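Local coordinates for uncharacterized protein lp_2664 (Lactobacillus plantarum WCFS1, PDB 2PJQ) that is of unknown function but has an HD domain, and so is probably a metal-dependent phosphohydrolase, at residues L130-A135 with F184-L189. Numbering follows the deposited sequence.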
ATOM      1  N   LEU B 130     -10.980 -13.742   3.499  1.00  9.50           N
ATOM      2  CA  LEU B 130     -10.906 -13.991   2.065  1.00  8.02           C
ATOM      3  C   LEU B 130     -10.601 -12.737   1.265  1.00  6.73           C
ATOM      4  O   LEU B 130     -10.144 -12.825   0.137  1.00  6.24           O
ATOM      5  CB  LEU B 130     -12.207 -14.617   1.571  1.00  4.72           C
ATOM      6  CG  LEU B 130     -12.165 -16.138   1.556  1.00  3.51           C
ATOM      7  CD1 LEU B 130     -13.470 -16.650   1.054  1.00  3.04           C
ATOM      8  CD2 LEU B 130     -11.034 -16.618   0.647  1.00  6.46           C
ATOM      9  N   ASP B 131     -10.860 -11.576   1.869  1.00  6.94           N
ATOM     10  CA  ASP B 131     -10.617 -10.284   1.245  1.00  5.17           C
ATOM     11  C   ASP B 131      -9.352  -9.637   1.789  1.00  5.87           C
ATOM     12  O   ASP B 131      -9.111  -8.455   1.560  1.00  6.76           O
ATOM     13  CB  ASP B 131     -11.786  -9.344   1.498  1.00  3.38           C
ATOM     14  CG  ASP B 131     -11.836  -8.206   0.494  1.00  8.24           C
ATOM     15  OD1 ASP B 131     -12.012  -8.493  -0.720  1.00  9.62           O
ATOM     16  OD2 ASP B 131     -11.692  -7.028   0.901  1.00  8.25           O
ATOM     17  N   ALA B 132      -8.560 -10.401   2.530  1.00  5.06           N
ATOM     18  CA  ALA B 132      -7.324  -9.882   3.092  1.00  6.80           C
ATOM     19  C   ALA B 132      -6.142 -10.703   2.594  1.00  7.79           C
ATOM     20  O   ALA B 132      -5.104 -10.793   3.247  1.00  9.54           O
ATOM     21  CB  ALA B 132      -7.378  -9.900   4.619  1.00  2.67           C
ATOM     22  N   ILE B 133      -6.322 -11.312   1.434  1.00  7.66           N
ATOM     23  CA  ILE B 133      -5.283 -12.127   0.832  1.00  7.99           C
ATOM     24  C   ILE B 133      -5.477 -11.960  -0.648  1.00  9.43           C
ATOM     25  O   ILE B 133      -6.400 -11.271  -1.074  1.00 11.76           O
ATOM     26  CB  ILE B 133      -5.406 -13.631   1.221  1.00  6.28           C
ATOM     27  CG1 ILE B 133      -6.726 -14.219   0.700  1.00  5.00           C
ATOM     28  CG2 ILE B 133      -5.285 -13.781   2.743  1.00  3.58           C
ATOM     29  CD1 ILE B 133      -6.946 -15.697   1.070  1.00  4.40           C
ATOM     30  N   GLY B 134      -4.634 -12.594  -1.445  1.00  6.40           N
ATOM     31  CA  GLY B 134      -4.763 -12.415  -2.871  1.00  6.00           C
ATOM     32  C   GLY B 134      -4.235 -11.019  -3.153  1.00  6.80           C
ATOM     33  O   GLY B 134      -3.810 -10.319  -2.238  1.00  5.12           O
ATOM     34  N   ALA B 135      -4.251 -10.626  -4.422  1.00 15.19           N
ATOM     35  CA  ALA B 135      -3.771  -9.318  -4.853  1.00 14.86           C
ATOM     36  C   ALA B 135      -4.441  -8.226  -4.027  1.00 16.62           C
ATOM     37  O   ALA B 135      -3.789  -7.250  -3.597  1.00 16.10           O
ATOM     38  CB  ALA B 135      -4.080  -9.125  -6.320  1.00 10.79           C
ATOM     39  N   PHE B 184      -0.395 -15.155   5.483  1.00 16.04           N
ATOM     40  CA  PHE B 184       0.036 -16.432   4.907  1.00 13.99           C
ATOM     41  C   PHE B 184      -0.603 -17.642   5.591  1.00 13.63           C
ATOM     42  O   PHE B 184      -0.482 -18.761   5.098  1.00 13.41           O
ATOM     43  CB  PHE B 184       1.567 -16.590   4.981  1.00 12.56           C
ATOM     44  CG  PHE B 184       2.336 -15.888   3.873  1.00 11.69           C
ATOM     45  CD1 PHE B 184       1.690 -15.341   2.764  1.00 13.01           C
ATOM     46  CD2 PHE B 184       3.725 -15.788   3.948  1.00 11.32           C
ATOM     47  CE1 PHE B 184       2.424 -14.698   1.748  1.00 13.42           C
ATOM     48  CE2 PHE B 184       4.468 -15.151   2.949  1.00 11.20           C
ATOM     49  CZ  PHE B 184       3.819 -14.607   1.844  1.00 11.59           C
ATOM     50  N   LYS B 185      -1.280 -17.427   6.718  1.00 17.59           N
ATOM     51  CA  LYS B 185      -1.912 -18.535   7.455  1.00 18.79           C
ATOM     52  C   LYS B 185      -3.425 -18.606   7.291  1.00 18.63           C
ATOM     53  O   LYS B 185      -4.046 -19.625   7.582  1.00 19.80           O
ATOM     54  CB  LYS B 185      -1.614 -18.441   8.950  1.00 13.71           C
ATOM     55  CG  LYS B 185      -0.167 -18.242   9.275  1.00 17.48           C
ATOM     56  CD  LYS B 185      -0.022 -17.792  10.714  1.00 19.67           C
ATOM     57  CE  LYS B 185       1.403 -17.354  11.039  1.00 22.16           C
ATOM     58  NZ  LYS B 185       1.438 -16.501  12.287  1.00 22.28           N
ATOM     59  N   LEU B 186      -4.022 -17.526   6.816  1.00 15.77           N
ATOM     60  CA  LEU B 186      -5.463 -17.485   6.662  1.00 13.72           C
ATOM     61  C   LEU B 186      -6.109 -18.635   5.890  1.00 13.22           C
ATOM     62  O   LEU B 186      -7.068 -19.220   6.374  1.00 16.63           O
ATOM     63  CB  LEU B 186      -5.877 -16.138   6.055  1.00  6.72           C
ATOM     64  CG  LEU B 186      -5.398 -14.921   6.850  1.00  5.44           C
ATOM     65  CD1 LEU B 186      -6.024 -13.658   6.307  1.00  4.57           C
ATOM     66  CD2 LEU B 186      -5.763 -15.101   8.312  1.00  5.64           C
ATOM     67  N   ALA B 187      -5.588 -18.971   4.714  1.00 11.03           N
ATOM     68  CA  ALA B 187      -6.178 -20.031   3.878  1.00 11.61           C
ATOM     69  C   ALA B 187      -6.156 -21.437   4.481  1.00 12.07           C
ATOM     70  O   ALA B 187      -6.810 -22.363   3.983  1.00 12.85           O
ATOM     71  CB  ALA B 187      -5.497 -20.052   2.497  1.00  9.76           C
ATOM     72  N   ALA B 188      -5.384 -21.610   5.540  1.00 11.35           N
ATOM     73  CA  ALA B 188      -5.309 -22.908   6.172  1.00  9.56           C
ATOM     74  C   ALA B 188      -6.337 -22.869   7.276  1.00  9.20           C
ATOM     75  O   ALA B 188      -6.846 -23.905   7.696  1.00  9.23           O
ATOM     76  CB  ALA B 188      -3.914 -23.132   6.744  1.00  9.79           C
ATOM     77  N   LEU B 189      -6.643 -21.654   7.722  1.00  8.91           N
ATOM     78  CA  LEU B 189      -7.592 -21.439   8.801  1.00 11.03           C
ATOM     79  C   LEU B 189      -9.011 -21.252   8.284  1.00 13.14           C
ATOM     80  O   LEU B 189      -9.971 -21.254   9.049  1.00 16.17           O
ATOM     81  CB  LEU B 189      -7.159 -20.233   9.647  1.00  9.43           C
ATOM     82  CG  LEU B 189      -5.839 -20.399  10.422  1.00 10.61           C
ATOM     83  CD1 LEU B 189      -5.515 -19.173  11.279  1.00  7.56           C
ATOM     84  CD2 LEU B 189      -5.960 -21.610  11.298  1.00  9.33           C
TER
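K185 O accepts two backbone N-H groups, at 3.1 Å from A188 N and 3.3 Å from L189 N, in the turn that presents L186 to I133 and A132. Both donors lie in the short helix 186-189. The other side of the contact is the linker between helices 119-130 and 134-148 of an all-helical HD-domain fold. No hydrogen bond joins the two segments. The contact is apolar and small, burying 141 Å² in total.

I133 and L186 carry most of it. Their CA atoms are the nearest pair across the segments, 7.9 Å apart, and both CB atoms point toward the other segment. The branch methyl I133 CG2 meets L186 CD1 at 3.6 Å. The same methyl also comes within 4.1 Å of L186 CB, so it lies against the base of the leucine as well as one of its ends. The two side chains meet at a slant. In I133, CG1 sits between the backbone N and the carbonyl carbon (chi1 63°). This turns CG2 anti to the carbonyl carbon and lets it face the leucine. Both residues are buried, and M206 of helix 204-219 packs on I133 as well.

Two residues before I133, D131 OD1 forms a salt bridge to R37 NE, and OD2 a hydrogen bond to H34 ND1. H34 is one of the residues that may form the H...HD...D metal site, although no metal occupies it in this crystal. The contact packs helix 186-189 on a linker whose A132 side chain lies near, but does not touch, this possible metal site. At the edge of the contact, L186 CD1 also lies 4.3 Å from the methyl A132 CB.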